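Local coordinates for protein endo-beta-N-acetylglucosaminidase F1 (Bacteroides thetaiotaomicron VPI-5482, PDB 6TCV) that hydrolyses high-mannose N-glycans as an endo-beta-N-acetylglucosaminidase, probably cutting between the two N-acetylglucosamines of the chitobiose core, at residues His78-Phe82 and Gln318-Asp322; Thr124-Ala130 and His147-Lys153; Asn180-Ser186 and Ile435-Asp441. The protein carries 2 engineered substitutions. All blocks are in the same frame, centred on the assembly; numbering follows the deposited sequence. Where two conformers were deposited one is given.

Contacts 1 and 2 lie side by side, their centres about 11 Å apart. Contact 2 pairs two strands of the N-terminal region, and contact 1 joins the loop after helix 68-78 in that region to the end of helix 306-319 of the (β/α)8 barrel. They touch: Phe82 packs on Thr124 and Leu151. Contact 3 ties the loop after barrel strand 169-175 to the C-terminal tail. Along the chain, contact 2 is nested inside contact 1 and closes before contact 3 opens, while contacts 1 and 3 cross. The centre of contact 3 is about 32 Å from that of contact 1 and 36 Å from that of contact 2. The N-terminal region and the tail thus meet the barrel at separate places.

Contact 1. Residues His78-Phe82 and Gln318-Asp322; sequences HNTDF and QAMPD
His78 and Gln318 meet where two helices end, at the interface between the N-terminal region and the (β/α)8 barrel. Helix 68-78 stops at His78, and barrel helix 306-319 runs out just past Gln318. The His78 ring presents its edge. ND1 donates to the backbone O of Gln318 at 2.7 Å, and the bond is nearly straight (168°). Gln318 O lies in the plane of the His78 ring, and ND1 approaches it on a lone pair. This helps to hold the ring's rotation; Tyr74 of helix 68-78 meets the same ring. The Gln318 side chain bends at chi2 and brings OE1 to 3.4 Å from His78 CE1. Ring and amide planes are 50° apart there. Gln318 NE2 turns back to Tyr314 O in its own helix.

Thr80 CG2 meets Pro321 CD at 4.0 Å. CG2 stands anti to the carbonyl carbon, which turns the methyl to the proline and leaves OG1 to bond Asn75 OD1. The Phe82 ring carries Thr80 CB over one face and takes Pro321 CG at its edge, 4.1 Å from CE2. Tyr74 also packs against Thr80, Phe82 and Pro321. Asp322 was modelled in two conformers. In the one described, the carboxylate and Phe82 ring planes are 74° apart, OD1 lies in the ring plane at its edge, 3.6 Å from CZ, and OD2 probably hydrogen-bonds to Thr124 OG1.

A water links the backbones. Other acceptors nearby compete for its two protons, but it can donate to His78 O at 2.7 Å and Ala319 O at 2.7 Å.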
loop_
_atom_site.group_PDB
_atom_site.type_symbol
_atom_site.label_atom_id
_atom_site.label_comp_id
_atom_site.label_asym_id
_atom_site.label_seq_id
_atom_site.Cartn_x
_atom_site.Cartn_y
_atom_site.Cartn_z
ATOM N N HIS A 78 11.442 9.993 -12.658
ATOM C CA HIS A 78 10.391 9.058 -12.254
ATOM C C HIS A 78 9.187 9.081 -13.173
ATOM O O HIS A 78 8.255 8.297 -12.958
ATOM C CB HIS A 78 9.917 9.351 -10.820
ATOM C CG HIS A 78 10.966 9.093 -9.802
ATOM N ND1 HIS A 78 11.158 7.839 -9.263
ATOM C CD2 HIS A 78 11.956 9.877 -9.311
ATOM C CE1 HIS A 78 12.199 7.870 -8.454
ATOM N NE2 HIS A 78 12.701 9.095 -8.461
ATOM N N ASN A 79 9.219 9.931 -14.206
ATOM C CA ASN A 79 8.079 10.116 -15.091
ATOM C C ASN A 79 6.826 10.436 -14.287
ATOM O O ASN A 79 5.733 9.943 -14.562
ATOM C CB ASN A 79 7.896 8.905 -16.001
ATOM C CG ASN A 79 8.977 8.821 -17.040
ATOM O OD1 ASN A 79 9.272 9.804 -17.708
ATOM N ND2 ASN A 79 9.551 7.637 -17.208
ATOM N N THR A 80 6.976 11.343 -13.332
ATOM C CA THR A 80 5.875 11.797 -12.489
ATOM C C THR A 80 5.622 13.274 -12.781
ATOM O O THR A 80 6.367 13.906 -13.510
ATOM C CB THR A 80 6.211 11.537 -11.000
ATOM O OG1 THR A 80 7.529 12.065 -10.720
ATOM C CG2 THR A 80 6.156 10.078 -10.647
ATOM N N ASP A 81 4.577 13.828 -12.169
ATOM C CA ASP A 81 4.187 15.203 -12.460
ATOM C C ASP A 81 3.787 15.918 -11.182
ATOM O O ASP A 81 2.827 16.702 -11.166
ATOM C CB ASP A 81 3.048 15.259 -13.485
ATOM N N PHE A 82 4.490 15.638 -10.087
ATOM C CA PHE A 82 4.117 16.238 -8.810
ATOM C C PHE A 82 4.336 17.747 -8.893
ATOM O O PHE A 82 5.362 18.213 -9.360
ATOM C CB PHE A 82 4.972 15.668 -7.669
ATOM C CG PHE A 82 4.923 14.159 -7.540
ATOM C CD1 PHE A 82 3.727 13.509 -7.387
ATOM C CD2 PHE A 82 6.067 13.404 -7.531
ATOM C CE1 PHE A 82 3.662 12.136 -7.267
ATOM C CE2 PHE A 82 6.027 12.029 -7.367
ATOM C CZ PHE A 82 4.789 11.384 -7.239
ATOM N N GLN A 318 9.777 2.939 -7.954
ATOM C CA GLN A 318 10.341 4.028 -8.735
ATOM C C GLN A 318 9.308 4.659 -9.651
ATOM O O GLN A 318 9.376 5.864 -9.899
ATOM C CB GLN A 318 11.540 3.547 -9.543
ATOM C CG GLN A 318 12.723 3.037 -8.746
ATOM C CD GLN A 318 12.893 3.702 -7.393
ATOM O OE1 GLN A 318 13.202 4.881 -7.320
ATOM N NE2 GLN A 318 12.699 2.944 -6.320
ATOM N N ALA A 319 8.378 3.871 -10.173
ATOM C CA ALA A 319 7.379 4.339 -11.130
ATOM C C ALA A 319 6.174 4.956 -10.438
ATOM O O ALA A 319 5.457 5.737 -11.061
ATOM C CB ALA A 319 6.939 3.179 -12.035
ATOM N N MET A 320 5.930 4.642 -9.167
ATOM C CA MET A 320 4.831 5.238 -8.385
ATOM C C MET A 320 5.316 5.465 -6.954
ATOM O O MET A 320 4.820 4.858 -5.990
ATOM C CB MET A 320 3.526 4.430 -8.449
ATOM C CG MET A 320 3.565 2.982 -8.036
ATOM S SD MET A 320 1.928 2.244 -8.364
ATOM C CE MET A 320 2.053 0.665 -7.502
ATOM N N PRO A 321 6.226 6.446 -6.776
ATOM C CA PRO A 321 6.867 6.592 -5.470
ATOM C C PRO A 321 5.933 7.079 -4.394
ATOM O O PRO A 321 6.230 6.897 -3.201
ATOM C CB PRO A 321 7.995 7.582 -5.720
ATOM C CG PRO A 321 7.589 8.284 -6.974
ATOM C CD PRO A 321 6.829 7.297 -7.795
ATOM N N ASP A 322 4.824 7.725 -4.722
ATOM C CA ASP A 322 3.890 8.131 -3.670
ATOM C C ASP A 322 2.856 7.058 -3.328
ATOM O O ASP A 322 2.058 7.290 -2.419
ATOM C CB ASP A 322 3.202 9.454 -4.045
ATOM C CG ASP A 322 2.412 9.346 -5.320
ATOM O OD1 ASP A 322 2.813 8.604 -6.224
ATOM O OD2 ASP A 322 1.407 10.083 -5.441
HETATM O O HOH W 1 5.892 7.004 -13.386
#

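Contact 2. Residues Thr124-Ala130 and His147-Lys153; sequences TYAIPVA and HCIYLVK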
loop_
_atom_site.group_PDB
_atom_site.type_symbol
_atom_site.label_atom_id
_atom_site.label_comp_id
_atom_site.label_asym_id
_atom_site.label_seq_id
_atom_site.Cartn_x
_atom_site.Cartn_y
_atom_site.Cartn_z
ATOM N N THR A 124 -0.718 14.666 -4.903
ATOM C CA THR A 124 0.557 14.650 -4.212
ATOM C C THR A 124 1.438 15.826 -4.628
ATOM O O THR A 124 1.606 16.101 -5.829
ATOM C CB THR A 124 1.289 13.354 -4.522
ATOM O OG1 THR A 124 0.528 12.276 -4.053
ATOM C CG2 THR A 124 2.673 13.315 -3.867
ATOM N N TYR A 125 1.945 16.566 -3.648
ATOM C CA TYR A 125 2.855 17.684 -3.837
ATOM C C TYR A 125 4.241 17.278 -3.352
ATOM O O TYR A 125 4.399 16.350 -2.578
ATOM C CB TYR A 125 2.336 18.893 -3.040
ATOM C CG TYR A 125 1.009 19.406 -3.525
ATOM C CD1 TYR A 125 -0.170 18.787 -3.152
ATOM C CD2 TYR A 125 0.933 20.519 -4.338
ATOM C CE1 TYR A 125 -1.408 19.262 -3.600
ATOM C CE2 TYR A 125 -0.275 20.998 -4.779
ATOM C CZ TYR A 125 -1.433 20.365 -4.419
ATOM O OH TYR A 125 -2.627 20.890 -4.892
ATOM N N ALA A 126 5.256 17.992 -3.779
ATOM C CA ALA A 126 6.624 17.623 -3.464
ATOM C C ALA A 126 7.376 18.730 -2.730
ATOM O O ALA A 126 7.276 19.897 -3.085
ATOM C CB ALA A 126 7.364 17.273 -4.764
ATOM N N ILE A 127 8.181 18.323 -1.761
ATOM C CA ILE A 127 9.180 19.186 -1.153
ATOM C C ILE A 127 10.530 18.566 -1.449
ATOM O O ILE A 127 10.975 17.671 -0.737
ATOM C CB ILE A 127 8.970 19.326 0.367
ATOM C CG1 ILE A 127 7.535 19.698 0.716
ATOM C CG2 ILE A 127 9.910 20.366 0.959
ATOM C CD1 ILE A 127 7.186 19.592 2.189
ATOM N N PRO A 128 11.209 19.026 -2.510
ATOM C CA PRO A 128 12.576 18.571 -2.798
ATOM C C PRO A 128 13.520 19.408 -1.956
ATOM O O PRO A 128 13.492 20.634 -2.010
ATOM C CB PRO A 128 12.737 18.878 -4.288
ATOM C CG PRO A 128 11.897 20.067 -4.504
ATOM C CD PRO A 128 10.710 19.960 -3.537
ATOM N N VAL A 129 14.317 18.748 -1.149
ATOM C CA VAL A 129 15.264 19.423 -0.278
ATOM C C VAL A 129 16.663 19.048 -0.729
ATOM O O VAL A 129 16.900 17.925 -1.196
ATOM C CB VAL A 129 15.000 18.931 1.153
ATOM C CG1 VAL A 129 15.916 19.654 2.116
ATOM C CG2 VAL A 129 13.543 19.218 1.580
ATOM N N ALA A 130 17.538 20.056 -0.779
ATOM C CA ALA A 130 18.935 19.905 -1.195
ATOM C C ALA A 130 19.866 20.432 -0.107
ATOM O O ALA A 130 19.578 21.457 0.501
ATOM C CB ALA A 130 19.235 20.559 -2.536
ATOM N N HIS A 147 20.187 15.240 -2.414
ATOM C CA HIS A 147 18.776 15.585 -2.299
ATOM C C HIS A 147 18.028 14.488 -1.550
ATOM O O HIS A 147 18.363 13.305 -1.646
ATOM C CB HIS A 147 18.227 15.577 -3.744
ATOM C CG HIS A 147 18.875 16.592 -4.644
ATOM N ND1 HIS A 147 18.594 17.940 -4.589
ATOM C CD2 HIS A 147 19.813 16.442 -5.609
ATOM C CE1 HIS A 147 19.322 18.574 -5.488
ATOM N NE2 HIS A 147 20.082 17.693 -6.113
ATOM N N CYS A 148 16.961 14.865 -0.846
ATOM C CA CYS A 148 15.847 14.004 -0.456
ATOM C C CYS A 148 14.503 14.637 -0.825
ATOM O O CYS A 148 14.446 15.802 -1.259
ATOM C CB CYS A 148 15.953 13.593 1.007
ATOM S SG CYS A 148 15.710 14.981 2.062
ATOM N N ILE A 149 13.425 13.872 -0.692
ATOM C CA ILE A 149 12.120 14.358 -1.106
ATOM C C ILE A 149 11.004 13.935 -0.162
ATOM O O ILE A 149 11.004 12.827 0.391
ATOM C CB ILE A 149 11.869 14.024 -2.595
ATOM C CG1 ILE A 149 10.696 14.840 -3.125
ATOM C CG2 ILE A 149 11.618 12.503 -2.782
ATOM C CD1 ILE A 149 10.680 14.954 -4.636
ATOM N N TYR A 150 10.071 14.868 0.109
ATOM C CA TYR A 150 8.816 14.591 0.804
ATOM C C TYR A 150 7.671 14.689 -0.196
ATOM O O TYR A 150 7.650 15.637 -0.994
ATOM C CB TYR A 150 8.557 15.616 1.900
ATOM C CG TYR A 150 9.614 15.515 2.935
ATOM C CD1 TYR A 150 10.817 16.199 2.786
ATOM C CD2 TYR A 150 9.409 14.719 4.071
ATOM C CE1 TYR A 150 11.823 16.091 3.718
ATOM C CE2 TYR A 150 10.435 14.594 5.010
ATOM C CZ TYR A 150 11.613 15.309 4.835
ATOM O OH TYR A 150 12.644 15.224 5.742
ATOM N N LEU A 151 6.801 13.688 -0.206
ATOM C CA LEU A 151 5.643 13.623 -1.089
ATOM C C LEU A 151 4.415 13.774 -0.207
ATOM O O LEU A 151 4.079 12.875 0.557
ATOM C CB LEU A 151 5.693 12.303 -1.871
ATOM C CG LEU A 151 6.910 12.115 -2.762
ATOM C CD1 LEU A 151 6.951 10.674 -3.366
ATOM C CD2 LEU A 151 7.031 13.183 -3.840
ATOM N N VAL A 152 3.780 14.950 -0.282
ATOM C CA VAL A 152 2.791 15.430 0.694
ATOM C C VAL A 152 1.386 15.331 0.141
ATOM O O VAL A 152 1.124 15.777 -0.980
ATOM C CB VAL A 152 3.111 16.880 1.123
ATOM C CG1 VAL A 152 2.107 17.348 2.212
ATOM C CG2 VAL A 152 4.566 17.046 1.580
ATOM N N LYS A 153 0.497 14.745 0.923
ATOM C CA LYS A 153 -0.927 14.666 0.627
ATOM C C LYS A 153 -1.757 15.201 1.787
ATOM O O LYS A 153 -1.464 14.902 2.947
ATOM C CB LYS A 153 -1.322 13.197 0.424
ATOM C CG LYS A 153 -0.361 12.454 -0.501
ATOM C CD LYS A 153 -0.555 10.938 -0.589
ATOM C CE LYS A 153 -1.971 10.463 -0.460
ATOM N NZ LYS A 153 -1.911 8.960 -0.325
#
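Tyr150, Tyr125 and His147 all turn ring edges to the opposite strand, and across the pair no ring has a residue over its face. Ile127 O lies in the plane of the Tyr150 ring, 3.8 Å from CD1, and Val129 CG2 also meets that edge. Val152 O lies in the plane of the Tyr125 ring. At the far end Val129 O faces the edge of His147, while Ala130 CB comes in obliquely, 3.4 Å from His147 ND1. That nitrogen is buried and has no polar partner in the model.

The strands are antiparallel, and six backbone bonds join them. Tyr125 with Val152, Ile127 with Tyr150, and Val129 with Cys148 are the hydrogen-bonded pairs. Pro128 falls in a non-hydrogen-bonded pair with Ile149, so its missing N-H costs this pairing nothing. Ile127 CD1 crosses to Val152 CG2 at 3.7 Å. The branch is there because CG1 stands anti to the carbonyl carbon (chi1 -50°).

Strand 147-154 runs beside strand 34-39, and strand 125-130 beside strands 65-66 and 83-84. Helix 68-78 covers the face that carries Ala126, His147, Ile149 and Leu151, through Tyr70, Leu71 and Tyr74. From the other face Ile127 and Tyr150 pack on strand 108-114 of the four-stranded antiparallel sheet.

Contact 3. Residues Asn180-Ser186 and Ile435-Asp441; sequences NPLNTLS and IFYKKND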
loop_
_atom_site.group_PDB
_atom_site.type_symbol
_atom_site.label_atom_id
_atom_site.label_comp_id
_atom_site.label_asym_id
_atom_site.label_seq_id
_atom_site.Cartn_x
_atom_site.Cartn_y
_atom_site.Cartn_z
ATOM N N ASN A 180 -18.188 -7.696 -3.327
ATOM C CA ASN A 180 -18.057 -6.261 -3.621
ATOM C C ASN A 180 -17.164 -5.586 -2.571
ATOM O O ASN A 180 -17.440 -5.701 -1.363
ATOM C CB ASN A 180 -19.467 -5.677 -3.558
ATOM C CG ASN A 180 -19.571 -4.237 -4.041
ATOM O OD1 ASN A 180 -18.596 -3.457 -3.960
ATOM N ND2 ASN A 180 -20.758 -3.852 -4.470
ATOM N N PRO A 181 -16.094 -4.888 -2.976
ATOM C CA PRO A 181 -15.223 -4.232 -1.997
ATOM C C PRO A 181 -15.886 -3.106 -1.256
ATOM O O PRO A 181 -15.330 -2.667 -0.235
ATOM C CB PRO A 181 -14.045 -3.752 -2.848
ATOM C CG PRO A 181 -14.645 -3.542 -4.247
ATOM C CD PRO A 181 -15.642 -4.675 -4.373
ATOM N N LEU A 182 -17.054 -2.638 -1.665
ATOM C CA LEU A 182 -17.781 -1.684 -0.837
ATOM C C LEU A 182 -18.113 -2.258 0.526
ATOM O O LEU A 182 -18.366 -1.472 1.453
ATOM C CB LEU A 182 -19.049 -1.182 -1.553
ATOM C CG LEU A 182 -18.774 -0.241 -2.748
ATOM C CD1 LEU A 182 -20.129 0.100 -3.364
ATOM C CD2 LEU A 182 -18.029 1.016 -2.429
ATOM N N ASN A 183 -18.081 -3.587 0.687
ATOM C CA ASN A 183 -18.232 -4.225 2.001
ATOM C C ASN A 183 -17.169 -3.789 2.996
ATOM O O ASN A 183 -17.351 -4.022 4.191
ATOM C CB ASN A 183 -18.318 -5.743 1.823
ATOM C CG ASN A 183 -19.654 -6.146 1.353
ATOM O OD1 ASN A 183 -20.680 -5.898 2.001
ATOM N ND2 ASN A 183 -19.683 -6.785 0.186
ATOM N N THR A 184 -16.113 -3.106 2.576
ATOM C CA THR A 184 -15.233 -2.438 3.527
ATOM C C THR A 184 -16.040 -1.608 4.515
ATOM O O THR A 184 -15.683 -1.499 5.706
ATOM C CB THR A 184 -14.282 -1.524 2.757
ATOM O OG1 THR A 184 -13.473 -2.282 1.851
ATOM C CG2 THR A 184 -13.330 -0.757 3.651
ATOM N N LEU A 185 -17.112 -0.968 4.040
ATOM C CA LEU A 185 -17.909 -0.049 4.847
ATOM C C LEU A 185 -18.754 -0.761 5.887
ATOM O O LEU A 185 -19.321 -0.080 6.755
ATOM C CB LEU A 185 -18.740 0.856 3.951
ATOM C CG LEU A 185 -17.927 1.684 2.987
ATOM C CD1 LEU A 185 -18.893 2.514 2.125
ATOM C CD2 LEU A 185 -16.834 2.526 3.643
ATOM N N SER A 186 -18.838 -2.100 5.847
ATOM C CA SER A 186 -19.495 -2.858 6.902
ATOM C C SER A 186 -18.716 -2.879 8.205
ATOM O O SER A 186 -19.264 -3.352 9.201
ATOM C CB SER A 186 -19.693 -4.306 6.497
ATOM O OG SER A 186 -20.443 -4.456 5.264
ATOM N N ILE A 435 -24.969 -3.064 7.459
ATOM C CA ILE A 435 -25.230 -3.133 6.027
ATOM C C ILE A 435 -24.210 -4.040 5.352
ATOM O O ILE A 435 -23.188 -4.419 5.914
ATOM C CB ILE A 435 -25.285 -1.759 5.318
ATOM C CG1 ILE A 435 -24.081 -0.871 5.670
ATOM C CG2 ILE A 435 -26.616 -1.029 5.643
ATOM C CD1 ILE A 435 -22.722 -1.298 5.197
ATOM N N PHE A 436 -24.517 -4.371 4.106
ATOM C CA PHE A 436 -23.628 -5.118 3.227
ATOM C C PHE A 436 -23.972 -4.737 1.791
ATOM O O PHE A 436 -24.997 -4.102 1.522
ATOM C CB PHE A 436 -23.743 -6.649 3.459
ATOM C CG PHE A 436 -24.952 -7.281 2.816
ATOM C CD1 PHE A 436 -26.198 -7.212 3.444
ATOM C CD2 PHE A 436 -24.859 -7.913 1.574
ATOM C CE1 PHE A 436 -27.310 -7.756 2.844
ATOM C CE2 PHE A 436 -25.986 -8.443 0.998
ATOM C CZ PHE A 436 -27.184 -8.326 1.625
ATOM N N TYR A 437 -23.105 -5.142 0.879
ATOM C CA TYR A 437 -23.238 -4.865 -0.548
ATOM C C TYR A 437 -23.201 -6.177 -1.316
ATOM O O TYR A 437 -22.415 -7.072 -1.005
ATOM C CB TYR A 437 -22.111 -3.956 -1.025
ATOM C CG TYR A 437 -22.204 -2.564 -0.403
ATOM C CD1 TYR A 437 -21.708 -2.297 0.859
ATOM C CD2 TYR A 437 -22.740 -1.540 -1.117
ATOM C CE1 TYR A 437 -21.769 -1.024 1.400
ATOM C CE2 TYR A 437 -22.806 -0.246 -0.577
ATOM C CZ TYR A 437 -22.306 -0.021 0.679
ATOM O OH TYR A 437 -22.385 1.282 1.175
ATOM N N LYS A 438 -24.022 -6.233 -2.342
ATOM C CA LYS A 438 -24.055 -7.327 -3.296
ATOM C C LYS A 438 -23.059 -7.098 -4.418
ATOM O O LYS A 438 -22.700 -5.969 -4.738
ATOM C CB LYS A 438 -25.479 -7.533 -3.861
ATOM C CG LYS A 438 -26.525 -7.884 -2.808
ATOM C CD LYS A 438 -27.869 -8.220 -3.442
ATOM C CE LYS A 438 -28.840 -8.670 -2.327
ATOM N NZ LYS A 438 -30.046 -9.127 -3.063
ATOM N N LYS A 439 -22.633 -8.174 -5.059
ATOM C CA LYS A 439 -21.636 -8.063 -6.119
ATOM C C LYS A 439 -22.121 -7.088 -7.207
ATOM O O LYS A 439 -23.247 -7.191 -7.689
ATOM C CB LYS A 439 -21.338 -9.454 -6.700
ATOM C CG LYS A 439 -20.276 -9.461 -7.822
ATOM C CD LYS A 439 -19.982 -10.857 -8.343
ATOM C CE LYS A 439 -19.024 -10.785 -9.532
ATOM N NZ LYS A 439 -18.882 -12.079 -10.132
ATOM N N ASN A 440 -21.235 -6.147 -7.562
ATOM C CA ASN A 440 -21.425 -5.213 -8.670
ATOM C C ASN A 440 -22.571 -4.234 -8.462
ATOM O O ASN A 440 -22.950 -3.578 -9.405
ATOM C CB ASN A 440 -21.543 -5.911 -10.031
ATOM C CG ASN A 440 -20.228 -6.573 -10.459
ATOM O OD1 ASN A 440 -19.182 -6.243 -9.936
ATOM N ND2 ASN A 440 -20.294 -7.478 -11.427
ATOM N N ASP A 441 -23.074 -4.104 -7.259
ATOM C CA ASP A 441 -24.269 -3.310 -6.969
ATOM C C ASP A 441 -23.851 -2.239 -5.969
ATOM O O ASP A 441 -23.326 -2.573 -4.918
ATOM C CB ASP A 441 -25.334 -4.247 -6.413
ATOM C CG ASP A 441 -26.665 -3.581 -6.151
ATOM O OD1 ASP A 441 -26.754 -2.327 -6.068
ATOM O OD2 ASP A 441 -27.674 -4.340 -6.056
HETATM O O HOH W 2 -20.669 -8.749 -2.308
#
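Asn183 grips the backbone of Tyr437 with both ends of its amide. OD1 accepts from Tyr437 N at 2.8 Å, and ND2 donates to Tyr437 O at 3.0 Å. Much as a neighbouring strand would, the amide pairs with both N and O of one residue. The motif is a short 3-10 helical segment, 181-186, opened by an Asx turn at Asn180 and laid against the C-terminal tail of the (β/α)8 barrel enzyme.

The Tyr437 ring lies flat under Leu182. Leu182 CB sits 3.6 Å from the ring centroid, 11° off the normal, in a CH-pi contact over the centre of one face. Leu185 CD1 reaches the hydroxyl end of the ring. Next to this, Asn180 ND2 donates to Lys438 O at 2.9 Å in a nearly straight bond (170°). Ser186 OG donates to Ile435 O at 2.8 Å and also bonds to Tyr411 OH.

A second shell sets these groups. Asn183 ND2 also donates to Asn180 O, on a lone pair of that oxygen, though the oxygen lies out of the Asn183 amide plane. Asn180 CG stands anti to the backbone N (chi1 -171°), which places the amide between tail and turn. Its rotation about chi2 then gives ND2 to the tail and OD1 to the N-H of Leu182. Lys438 O is held twice, since Asp441 N of the type II turn 438-441 reaches it from the face opposite Asn180 ND2. Leu182 and Leu185 pack on Leu237 of helix 235-238, and Asn183 lies on Phe174 of strand 169-175.

The Lys439 side chain, bonded to Asn177 and Asn222, lies about 6 Å from a bound alpha-mannose. One water joins the segments, accepting from Asn180 N at 2.9 Å and donating to Tyr437 O at 2.7 Å.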